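Local coordinates for protein proline dehydrogenase (PDB 3HAZ) that probably oxidises proline to glutamate in two steps, pairing an FAD-dependent proline dehydrogenase with an NAD-dependent 1-pyrroline-5-carboxylate dehydrogenase in one polypeptide, at residues A[396-400]-A[468-472]; A[580-585]-A[698-702]; A[856-861]-A[872-877]. All coordinates share one frame; numbering follows the deposited sequence.

Interaction 1: residues A[396-400]-A[468-472]. With FAD (flavin-adenine dinucleotide), chain C.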
loop_
_atom_site.group_PDB
_atom_site.type_symbol
_atom_site.label_atom_id
_atom_site.label_comp_id
_atom_site.label_asym_id
_atom_site.label_seq_id
_atom_site.Cartn_x
_atom_site.Cartn_y
_atom_site.Cartn_z
ATOM N N THR A 396 -30.291 -22.193 -28.973
ATOM C CA THR A 396 -29.893 -21.336 -27.866
ATOM C C THR A 396 -31.014 -21.292 -26.846
ATOM O O THR A 396 -32.189 -21.384 -27.203
ATOM C CB THR A 396 -29.590 -19.896 -28.342
ATOM O OG1 THR A 396 -29.377 -19.048 -27.207
ATOM C CG2 THR A 396 -30.755 -19.349 -29.159
ATOM N N HIS A 397 -30.662 -21.144 -25.575
ATOM C CA HIS A 397 -31.680 -20.942 -24.545
ATOM C C HIS A 397 -31.581 -19.534 -23.951
ATOM O O HIS A 397 -32.107 -19.257 -22.872
ATOM C CB HIS A 397 -31.569 -22.003 -23.447
ATOM C CG HIS A 397 -31.480 -23.406 -23.968
ATOM N ND1 HIS A 397 -30.347 -24.180 -23.829
ATOM C CD2 HIS A 397 -32.383 -24.175 -24.622
ATOM C CE1 HIS A 397 -30.556 -25.364 -24.378
ATOM N NE2 HIS A 397 -31.782 -25.384 -24.871
ATOM N N ASN A 398 -30.906 -18.648 -24.672
ATOM C CA ASN A 398 -30.720 -17.271 -24.225
ATOM C C ASN A 398 -31.827 -16.371 -24.793
ATOM O O ASN A 398 -31.952 -16.246 -26.010
ATOM C CB ASN A 398 -29.332 -16.794 -24.663
ATOM C CG ASN A 398 -29.046 -15.351 -24.274
ATOM O OD1 ASN A 398 -29.907 -14.481 -24.378
ATOM N ND2 ASN A 398 -27.819 -15.094 -23.839
ATOM N N ALA A 399 -32.625 -15.758 -23.913
ATOM C CA ALA A 399 -33.781 -14.937 -24.328
ATOM C C ALA A 399 -33.410 -13.717 -25.174
ATOM O O ALA A 399 -34.127 -13.352 -26.110
ATOM C CB ALA A 399 -34.595 -14.498 -23.111
ATOM N N LEU A 400 -32.292 -13.088 -24.838
ATOM C CA LEU A 400 -31.806 -11.944 -25.598
ATOM C C LEU A 400 -31.335 -12.382 -26.988
ATOM O O LEU A 400 -31.607 -11.716 -27.990
ATOM C CB LEU A 400 -30.665 -11.250 -24.855
ATOM C CG LEU A 400 -30.070 -10.029 -25.568
ATOM C CD1 LEU A 400 -31.140 -8.967 -25.824
ATOM C CD2 LEU A 400 -28.907 -9.449 -24.775
ATOM N N SER A 468 -23.660 -18.545 -17.560
ATOM C CA SER A 468 -24.739 -19.061 -18.384
ATOM C C SER A 468 -26.032 -18.275 -18.160
ATOM O O SER A 468 -26.366 -17.889 -17.030
ATOM C CB SER A 468 -24.949 -20.557 -18.153
ATOM O OG SER A 468 -26.017 -20.807 -17.263
ATOM N N PHE A 469 -26.744 -18.030 -19.253
ATOM C CA PHE A 469 -27.981 -17.271 -19.209
ATOM C C PHE A 469 -29.026 -17.995 -18.377
ATOM O O PHE A 469 -29.722 -17.381 -17.565
ATOM C CB PHE A 469 -28.518 -17.036 -20.623
ATOM C CG PHE A 469 -29.856 -16.359 -20.650
ATOM C CD1 PHE A 469 -29.949 -14.987 -20.791
ATOM C CD2 PHE A 469 -31.023 -17.099 -20.534
ATOM C CE1 PHE A 469 -31.177 -14.359 -20.814
ATOM C CE2 PHE A 469 -32.254 -16.481 -20.557
ATOM C CZ PHE A 469 -32.335 -15.111 -20.696
ATOM N N VAL A 470 -29.130 -19.304 -18.585
ATOM C CA VAL A 470 -30.134 -20.101 -17.898
ATOM C C VAL A 470 -29.946 -20.055 -16.389
ATOM O O VAL A 470 -30.921 -19.988 -15.639
ATOM C CB VAL A 470 -30.153 -21.565 -18.388
ATOM C CG1 VAL A 470 -30.432 -21.616 -19.883
ATOM C CG2 VAL A 470 -28.839 -22.262 -18.056
ATOM N N ALA A 471 -28.692 -20.083 -15.950
ATOM C CA ALA A 471 -28.381 -20.036 -14.528
ATOM C C ALA A 471 -28.787 -18.692 -13.934
ATOM O O ALA A 471 -29.480 -18.636 -12.919
ATOM C CB ALA A 471 -26.901 -20.285 -14.300
ATOM N N GLN A 472 -28.345 -17.614 -14.576
ATOM C CA GLN A 472 -28.635 -16.266 -14.114
ATOM C C GLN A 472 -30.134 -15.962 -14.100
ATOM O O GLN A 472 -30.650 -15.390 -13.140
ATOM C CB GLN A 472 -27.892 -15.248 -14.973
ATOM C CG GLN A 472 -26.384 -15.389 -14.887
ATOM C CD GLN A 472 -25.652 -14.317 -15.661
ATOM O OE1 GLN A 472 -26.086 -13.165 -15.715
ATOM N NE2 GLN A 472 -24.529 -14.690 -16.265
HETATM P PA FAD C . -25.585 -18.648 -23.092
HETATM O O1A FAD C . -25.637 -18.612 -21.459
HETATM O O2A FAD C . -26.076 -17.412 -23.699
HETATM O O5B FAD C . -24.041 -18.862 -23.556
HETATM C C5B FAD C . -23.330 -19.927 -22.994
HETATM C C4B FAD C . -22.023 -20.141 -23.769
HETATM O O4B FAD C . -21.211 -18.930 -24.232
HETATM C C3B FAD C . -21.216 -21.293 -23.788
HETATM O O3B FAD C . -21.839 -22.558 -23.923
HETATM C C2B FAD C . -20.039 -20.901 -24.645
HETATM O O2B FAD C . -20.026 -21.380 -25.978
HETATM C C1B FAD C . -19.915 -19.427 -24.492
HETATM N N9A FAD C . -19.043 -18.921 -23.447
HETATM C C8A FAD C . -19.171 -19.065 -22.070
HETATM N N7A FAD C . -18.144 -18.377 -21.483
HETATM C C5A FAD C . -17.374 -17.796 -22.517
HETATM C C6A FAD C . -16.137 -16.940 -22.502
HETATM N N6A FAD C . -15.507 -16.567 -21.242
HETATM N N1A FAD C . -15.612 -16.512 -23.630
HETATM C C2A FAD C . -16.206 -16.847 -24.863
HETATM N N3A FAD C . -17.393 -17.672 -24.877
HETATM C C4A FAD C . -17.939 -18.115 -23.700
HETATM N N1 FAD C . -22.328 -27.033 -29.091
HETATM C C2 FAD C . -21.271 -27.576 -29.780
HETATM O O2 FAD C . -19.986 -27.184 -29.476
HETATM N N3 FAD C . -21.509 -28.582 -30.777
HETATM C C4 FAD C . -22.783 -28.997 -31.046
HETATM O O4 FAD C . -23.021 -29.929 -32.065
HETATM C C4X FAD C . -23.891 -28.426 -30.330
HETATM N N5 FAD C . -25.292 -28.863 -30.619
HETATM C C5X FAD C . -26.370 -28.293 -29.898
HETATM C C6 FAD C . -27.746 -28.731 -30.178
HETATM C C7 FAD C . -28.820 -28.156 -29.461
HETATM C C7M FAD C . -30.236 -28.634 -29.743
HETATM C C8 FAD C . -28.566 -27.115 -28.438
HETATM C C8M FAD C . -29.715 -26.476 -27.639
HETATM C C9 FAD C . -27.250 -26.699 -28.174
HETATM C C9A FAD C . -26.123 -27.299 -28.910
HETATM N N10 FAD C . -24.748 -26.872 -28.639
HETATM C C10 FAD C . -23.654 -27.460 -29.378
HETATM C "C1'" FAD C . -24.436 -25.713 -27.743
HETATM C "C2'" FAD C . -24.150 -26.052 -26.258
HETATM O "O2'" FAD C . -24.595 -27.372 -25.963
HETATM C "C3'" FAD C . -24.805 -24.985 -25.365
HETATM O "O3'" FAD C . -26.205 -25.224 -25.268
HETATM C "C4'" FAD C . -24.574 -23.522 -25.890
HETATM O "O4'" FAD C . -23.284 -23.177 -26.262
HETATM C "C5'" FAD C . -25.208 -22.461 -24.952
HETATM O "O5'" FAD C . -25.511 -21.246 -25.618
HETATM P P FAD C . -26.801 -20.365 -25.060
HETATM O O1P FAD C . -27.055 -19.058 -26.063
HETATM O O2P FAD C . -27.983 -21.229 -24.965
HETATM O O3P FAD C . -26.450 -19.955 -23.518
#
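Phe469 and Asn398 meet ring against amide where the loop between strand 390-395 and helix 399-409 meets the start of helix 469-473 at the FAD pyrophosphate, a compact example of one side chain serving both a protein contact and a cofactor site. The side chain of Phe469 can be followed outward from CB, which lies beside FAD O1A. The backbone N of the same residue binds that oxygen in a nearly straight hydrogen bond, modelled at 2.5 Å from Phe469 N to FAD O1A, shorter than is usual and so of uncertain exact length. With CG anti to the backbone N (chi1 175°), the ring swings across to the other segment. CG then lies near Asn398 CA, which makes a CH-pi contact over the ring face, 3.9 Å from its centroid. On one flank CD1 meets the amide carbon Asn398 CG at 3.6 Å, the amide and ring planes being stacked 26° apart; on the other, CD2 and CE2 approach His397 O. The tip, CZ, reaches the residue after Asn398: Ala399 N stands over the same face, and Ala399 CB touches CZ at 3.4 Å. Helix 33-50 contributes Ile47 to the surroundings of both Phe469 and Ala399.

Stacked in this way, Asn398 has its amide turned to the cofactor, and ND2 donates to FAD O2A at 2.9 Å. Asn398 OD1 caps helix 399-409, accepting from Thr401 N and weakly from Leu400 N. Next to it, Thr396 OG1 accepts from Asn398 N in an ST turn and donates to FAD O1P (2.6 Å), while His397 N binds FAD O2P at 2.7 Å. Four donors thus hold four oxygens on two phosphorus atoms; with two helix starts and nearby Lys344 and Lys369, they would be expected to stabilise the diphosphate's negative charge.

Interaction 2: residues A[580-585]-A[698-702]; sequences QAAHLL and LLHEA
Ala581 and Ala702 bring two helices of the aldehyde dehydrogenase fold together, helix 571-587 and helix 689-702, whose short segments pass at 8.8 Å between axes and make an angle of 126°. Small residues allow this approach: Ala702 CB comes within 3.5 Å of Ala581 N, and Ala581 CB touches both Ala702 CB and Leu699 CD2. Leu698 belongs to the same first shell. Its CG is anti to the backbone N (chi1 -177°), which spreads the two methyls over helix 571-587, CD2 resting against Ala581 O while CD1 meets Leu585 CD2 at 3.7 Å. Leu584 packs its CB on Leu698 CG, and its CD1 lies near the carboxylate carbon of Glu701.

Farther out, Phe592 touches both Leu585 and Leu698, and Leu667 of helix 664-675 touches both Leu585 and Leu699, extending the apolar packing. The extended Glu701 carries its carboxylate past Leu584 to a salt bridge with Arg588. On the more exposed side, Gln580 lays CB and CG beside Ala702, and its chain then bends at chi2 (63°). There a water accepts from Gln580 NE2 at 3.1 Å and donates to Glu701 O at 2.8 Å.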
loop_
_atom_site.group_PDB
_atom_site.type_symbol
_atom_site.label_atom_id
_atom_site.label_comp_id
_atom_site.label_asym_id
_atom_site.label_seq_id
_atom_site.Cartn_x
_atom_site.Cartn_y
_atom_site.Cartn_z
ATOM N N GLN A 580 19.661 -18.051 -24.026
ATOM C CA GLN A 580 20.013 -17.986 -25.441
ATOM C C GLN A 580 19.963 -19.390 -26.046
ATOM O O GLN A 580 19.616 -19.563 -27.214
ATOM C CB GLN A 580 21.392 -17.337 -25.636
ATOM C CG GLN A 580 21.929 -17.366 -27.068
ATOM C CD GLN A 580 21.072 -16.577 -28.044
ATOM O OE1 GLN A 580 20.139 -15.880 -27.648
ATOM N NE2 GLN A 580 21.390 -16.683 -29.331
ATOM N N ALA A 581 20.294 -20.394 -25.239
ATOM C CA ALA A 581 20.218 -21.784 -25.675
ATOM C C ALA A 581 18.768 -22.171 -25.969
ATOM O O ALA A 581 18.468 -22.781 -26.999
ATOM C CB ALA A 581 20.813 -22.703 -24.620
ATOM N N ALA A 582 17.870 -21.811 -25.059
ATOM C CA ALA A 582 16.441 -22.010 -25.284
ATOM C C ALA A 582 16.018 -21.360 -26.595
ATOM O O ALA A 582 15.323 -21.970 -27.408
ATOM C CB ALA A 582 15.629 -21.444 -24.120
ATOM N N HIS A 583 16.450 -20.123 -26.806
ATOM C CA HIS A 583 16.131 -19.416 -28.042
ATOM C C HIS A 583 16.593 -20.178 -29.291
ATOM O O HIS A 583 15.860 -20.286 -30.275
ATOM C CB HIS A 583 16.737 -18.013 -28.028
ATOM C CG HIS A 583 16.650 -17.311 -29.345
ATOM N ND1 HIS A 583 15.470 -16.789 -29.833
ATOM C CD2 HIS A 583 17.592 -17.054 -30.282
ATOM C CE1 HIS A 583 15.692 -16.238 -31.012
ATOM N NE2 HIS A 583 16.971 -16.383 -31.308
ATOM N N LEU A 584 17.811 -20.706 -29.248
ATOM C CA LEU A 584 18.384 -21.395 -30.402
ATOM C C LEU A 584 17.673 -22.732 -30.646
ATOM O O LEU A 584 17.460 -23.138 -31.789
ATOM C CB LEU A 584 19.898 -21.586 -30.224
ATOM C CG LEU A 584 20.755 -20.305 -30.264
ATOM C CD1 LEU A 584 22.218 -20.576 -29.915
ATOM C CD2 LEU A 584 20.656 -19.594 -31.620
ATOM N N LEU A 585 17.301 -23.402 -29.560
ATOM C CA LEU A 585 16.576 -24.664 -29.637
ATOM C C LEU A 585 15.270 -24.532 -30.410
ATOM O O LEU A 585 15.010 -25.292 -31.342
ATOM C CB LEU A 585 16.288 -25.188 -28.229
ATOM C CG LEU A 585 17.483 -25.839 -27.540
ATOM C CD1 LEU A 585 17.207 -26.058 -26.062
ATOM C CD2 LEU A 585 17.834 -27.144 -28.228
ATOM N N LEU A 698 25.472 -26.436 -29.479
ATOM C CA LEU A 698 24.488 -25.369 -29.355
ATOM C C LEU A 698 24.707 -24.573 -28.071
ATOM O O LEU A 698 24.596 -23.347 -28.067
ATOM C CB LEU A 698 23.061 -25.935 -29.415
ATOM C CG LEU A 698 21.902 -24.935 -29.378
ATOM C CD1 LEU A 698 20.652 -25.517 -30.035
ATOM C CD2 LEU A 698 21.608 -24.492 -27.949
ATOM N N LEU A 699 25.014 -25.270 -26.979
ATOM C CA LEU A 699 25.274 -24.601 -25.709
ATOM C C LEU A 699 26.506 -23.710 -25.803
ATOM O O LEU A 699 26.505 -22.590 -25.293
ATOM C CB LEU A 699 25.454 -25.614 -24.581
ATOM C CG LEU A 699 24.180 -26.222 -23.985
ATOM C CD1 LEU A 699 24.552 -27.265 -22.953
ATOM C CD2 LEU A 699 23.313 -25.140 -23.359
ATOM N N HIS A 700 27.557 -24.218 -26.443
ATOM C CA HIS A 700 28.768 -23.437 -26.653
ATOM C C HIS A 700 28.433 -22.175 -27.441
ATOM O O HIS A 700 28.889 -21.086 -27.105
ATOM C CB HIS A 700 29.833 -24.247 -27.408
ATOM C CG HIS A 700 30.465 -25.340 -26.600
ATOM N ND1 HIS A 700 30.771 -25.199 -25.262
ATOM C CD2 HIS A 700 30.879 -26.580 -26.951
ATOM C CE1 HIS A 700 31.331 -26.313 -24.820
ATOM N NE2 HIS A 700 31.412 -27.165 -25.827
ATOM N N GLU A 701 27.633 -22.326 -28.493
ATOM C CA GLU A 701 27.238 -21.188 -29.315
ATOM C C GLU A 701 26.386 -20.205 -28.514
ATOM O O GLU A 701 26.387 -19.006 -28.785
ATOM C CB GLU A 701 26.478 -21.657 -30.563
ATOM C CG GLU A 701 26.050 -20.522 -31.484
ATOM C CD GLU A 701 25.243 -20.993 -32.684
ATOM O OE1 GLU A 701 25.170 -22.219 -32.920
ATOM O OE2 GLU A 701 24.686 -20.131 -33.396
ATOM N N ALA A 702 25.667 -20.718 -27.521
ATOM C CA ALA A 702 24.788 -19.889 -26.699
ATOM C C ALA A 702 25.545 -19.093 -25.634
ATOM O O ALA A 702 24.996 -18.179 -25.029
ATOM C CB ALA A 702 23.707 -20.750 -26.051
HETATM O O HOH W 1 24.354 -17.337 -29.726
#

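Interaction 3: residues A[856-861]-A[872-877]; sequences ARLHFA and PHIFEL
Glu876 OE1 is gripped from the neighbouring strand chiefly by His859, whose NE2 donates to it at 2.7 Å with an N-H...O angle of 162°. The oxygen uses its anti lone pair and sits close to the imidazole plane, ring and carboxylate being nearly coplanar. Arg857 adds a second, looser hold: its side chain runs beside that of Glu876 and points the same way, but OE1 lies over a face of the guanidinium, so the 3.8 Å from NH1 to OE1 is a long, purely electrostatic pairing. The other carboxylate oxygen, OE2, is bound by Arg896 of strand 891-897. Two arginines and a histidine donor around a buried carboxylate would favour its ionised form.

A classic beta bulge sets the local register: its extra residue, His859, turns its side chain toward the partner strand and puts Phe860 on the same face as Arg857, Ile874 and Glu876. His859 N donates to Ile874 O at 2.8 Å, whereas Phe860 N makes only a weak bond to the same oxygen. Regular antiparallel pairing flanks the irregularity, with Glu876 N bound to Arg857 O and Ile874 N to Phe860 O, both at 2.9 Å. Helix 804-819 packs on this face through Ile811 and Val814.

On the other face, with Leu858, Ala861, His873 and Phe875, apolar contacts dominate. Leu858 CD1 touches the Phe875 ring at CE2 (3.6 Å), and Ala861 CA stands over a face of the His873 imidazole, whose ND1 is hydrogen-bonded to Ala871 O. Helix 839-855 packs here, Met852 meeting Phe875 and Ile849 meeting His873. Strand 857-861 is the outermost strand of its sheet within the chain, and the whole is a bulged beta hairpin at the border of an alpha/beta domain of the aldehyde dehydrogenase fold.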
loop_
_atom_site.group_PDB
_atom_site.type_symbol
_atom_site.label_atom_id
_atom_site.label_comp_id
_atom_site.label_asym_id
_atom_site.label_seq_id
_atom_site.Cartn_x
_atom_site.Cartn_y
_atom_site.Cartn_z
ATOM N N ALA A 856 0.296 -65.676 -17.270
ATOM C CA ALA A 856 -0.832 -64.781 -17.043
ATOM C C ALA A 856 -1.757 -64.697 -18.258
ATOM O O ALA A 856 -1.358 -65.043 -19.372
ATOM C CB ALA A 856 -0.320 -63.403 -16.663
ATOM N N ARG A 857 -2.985 -64.227 -18.048
ATOM C CA ARG A 857 -3.953 -64.134 -19.137
ATOM C C ARG A 857 -3.519 -63.100 -20.160
ATOM O O ARG A 857 -3.154 -61.986 -19.804
ATOM C CB ARG A 857 -5.362 -63.787 -18.630
ATOM C CG ARG A 857 -6.446 -64.051 -19.687
ATOM C CD ARG A 857 -7.823 -63.440 -19.372
ATOM N NE ARG A 857 -8.186 -63.499 -17.957
ATOM C CZ ARG A 857 -9.422 -63.326 -17.496
ATOM N NH1 ARG A 857 -9.657 -63.384 -16.192
ATOM N NH2 ARG A 857 -10.425 -63.106 -18.337
ATOM N N LEU A 858 -3.550 -63.474 -21.433
ATOM C CA LEU A 858 -3.284 -62.519 -22.498
ATOM C C LEU A 858 -4.583 -61.854 -22.939
ATOM O O LEU A 858 -5.478 -62.520 -23.460
ATOM C CB LEU A 858 -2.635 -63.216 -23.690
ATOM C CG LEU A 858 -2.416 -62.334 -24.920
ATOM C CD1 LEU A 858 -1.366 -61.259 -24.647
ATOM C CD2 LEU A 858 -2.018 -63.191 -26.112
ATOM N N HIS A 859 -4.697 -60.547 -22.726
ATOM C CA HIS A 859 -5.870 -59.831 -23.208
ATOM C C HIS A 859 -5.627 -59.266 -24.602
ATOM O O HIS A 859 -6.557 -59.127 -25.387
ATOM C CB HIS A 859 -6.299 -58.722 -22.237
ATOM C CG HIS A 859 -7.037 -59.224 -21.034
ATOM N ND1 HIS A 859 -8.341 -59.661 -21.091
ATOM C CD2 HIS A 859 -6.651 -59.361 -19.744
ATOM C CE1 HIS A 859 -8.730 -60.044 -19.888
ATOM N NE2 HIS A 859 -7.722 -59.874 -19.053
ATOM N N PHE A 860 -4.377 -58.947 -24.916
ATOM C CA PHE A 860 -4.066 -58.374 -26.221
ATOM C C PHE A 860 -2.594 -58.500 -26.568
ATOM O O PHE A 860 -1.722 -58.195 -25.751
ATOM C CB PHE A 860 -4.480 -56.895 -26.285
ATOM C CG PHE A 860 -4.211 -56.248 -27.619
ATOM C CD1 PHE A 860 -3.170 -55.348 -27.773
ATOM C CD2 PHE A 860 -4.993 -56.556 -28.723
ATOM C CE1 PHE A 860 -2.920 -54.757 -29.000
ATOM C CE2 PHE A 860 -4.747 -55.972 -29.952
ATOM C CZ PHE A 860 -3.708 -55.071 -30.091
ATOM N N ALA A 861 -2.332 -58.947 -27.789
ATOM C CA ALA A 861 -0.985 -58.979 -28.335
ATOM C C ALA A 861 -1.051 -58.394 -29.737
ATOM O O ALA A 861 -1.446 -59.073 -30.680
ATOM C CB ALA A 861 -0.461 -60.410 -28.376
ATOM N N PRO A 872 1.897 -53.083 -28.474
ATOM C CA PRO A 872 1.251 -53.082 -27.159
ATOM C C PRO A 872 0.793 -54.484 -26.752
ATOM O O PRO A 872 0.268 -55.253 -27.560
ATOM C CB PRO A 872 0.045 -52.156 -27.364
ATOM C CG PRO A 872 0.490 -51.221 -28.446
ATOM C CD PRO A 872 1.309 -52.077 -29.377
ATOM N N HIS A 873 1.026 -54.820 -25.493
ATOM C CA HIS A 873 0.578 -56.085 -24.947
ATOM C C HIS A 873 -0.148 -55.805 -23.645
ATOM O O HIS A 873 0.236 -54.913 -22.893
ATOM C CB HIS A 873 1.767 -57.018 -24.688
ATOM C CG HIS A 873 2.255 -57.739 -25.907
ATOM N ND1 HIS A 873 2.984 -57.120 -26.899
ATOM C CD2 HIS A 873 2.137 -59.036 -26.282
ATOM C CE1 HIS A 873 3.284 -57.999 -27.838
ATOM N NE2 HIS A 873 2.780 -59.168 -27.489
ATOM N N ILE A 874 -1.202 -56.566 -23.381
ATOM C CA ILE A 874 -1.893 -56.459 -22.113
ATOM C C ILE A 874 -2.004 -57.835 -21.485
ATOM O O ILE A 874 -2.584 -58.752 -22.072
ATOM C CB ILE A 874 -3.305 -55.869 -22.276
ATOM C CG1 ILE A 874 -3.232 -54.503 -22.967
ATOM C CG2 ILE A 874 -3.980 -55.763 -20.916
ATOM C CD1 ILE A 874 -4.563 -54.023 -23.524
ATOM N N PHE A 875 -1.436 -57.975 -20.294
ATOM C CA PHE A 875 -1.569 -59.203 -19.526
ATOM C C PHE A 875 -2.323 -58.895 -18.248
ATOM O O PHE A 875 -2.185 -57.807 -17.679
ATOM C CB PHE A 875 -0.199 -59.790 -19.170
ATOM C CG PHE A 875 0.586 -60.251 -20.354
ATOM C CD1 PHE A 875 1.590 -59.457 -20.887
ATOM C CD2 PHE A 875 0.324 -61.480 -20.940
ATOM C CE1 PHE A 875 2.311 -59.882 -21.984
ATOM C CE2 PHE A 875 1.044 -61.907 -22.033
ATOM C CZ PHE A 875 2.040 -61.110 -22.554
ATOM N N GLU A 876 -3.121 -59.854 -17.800
ATOM C CA GLU A 876 -3.752 -59.748 -16.493
ATOM C C GLU A 876 -3.086 -60.730 -15.543
ATOM O O GLU A 876 -2.952 -61.917 -15.844
ATOM C CB GLU A 876 -5.265 -60.006 -16.571
ATOM C CG GLU A 876 -5.932 -60.109 -15.201
ATOM C CD GLU A 876 -7.452 -60.101 -15.270
ATOM O OE1 GLU A 876 -8.009 -59.981 -16.381
ATOM O OE2 GLU A 876 -8.092 -60.204 -14.205
ATOM N N LEU A 877 -2.656 -60.213 -14.403
ATOM C CA LEU A 877 -2.009 -60.999 -13.371
ATOM C C LEU A 877 -3.049 -61.434 -12.356
ATOM O O LEU A 877 -4.037 -60.733 -12.134
ATOM C CB LEU A 877 -0.976 -60.129 -12.648
ATOM C CG LEU A 877 0.452 -59.956 -13.173
ATOM C CD1 LEU A 877 0.553 -60.202 -14.677
ATOM C CD2 LEU A 877 1.000 -58.564 -12.767
#

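The three contacts sample both enzymatic halves of the chain and do not touch. Interaction 1 belongs to the proline dehydrogenase barrel; interactions 2 and 3 both lie in the aldehyde dehydrogenase half, yet their nearest atoms are about 30 Å apart and they share no helix or strand. Chemistry follows position. Interaction 1 is buried and has no hydrogen bond between its segments; several of its polar groups bind the cofactor instead. Interaction 2 is likewise largely buried and lacks a direct one, but is an apolar helix pair with a water bridge at its more exposed side. Interaction 3, partly buried at a sheet border, depends instead on backbone pairing and a charged cluster.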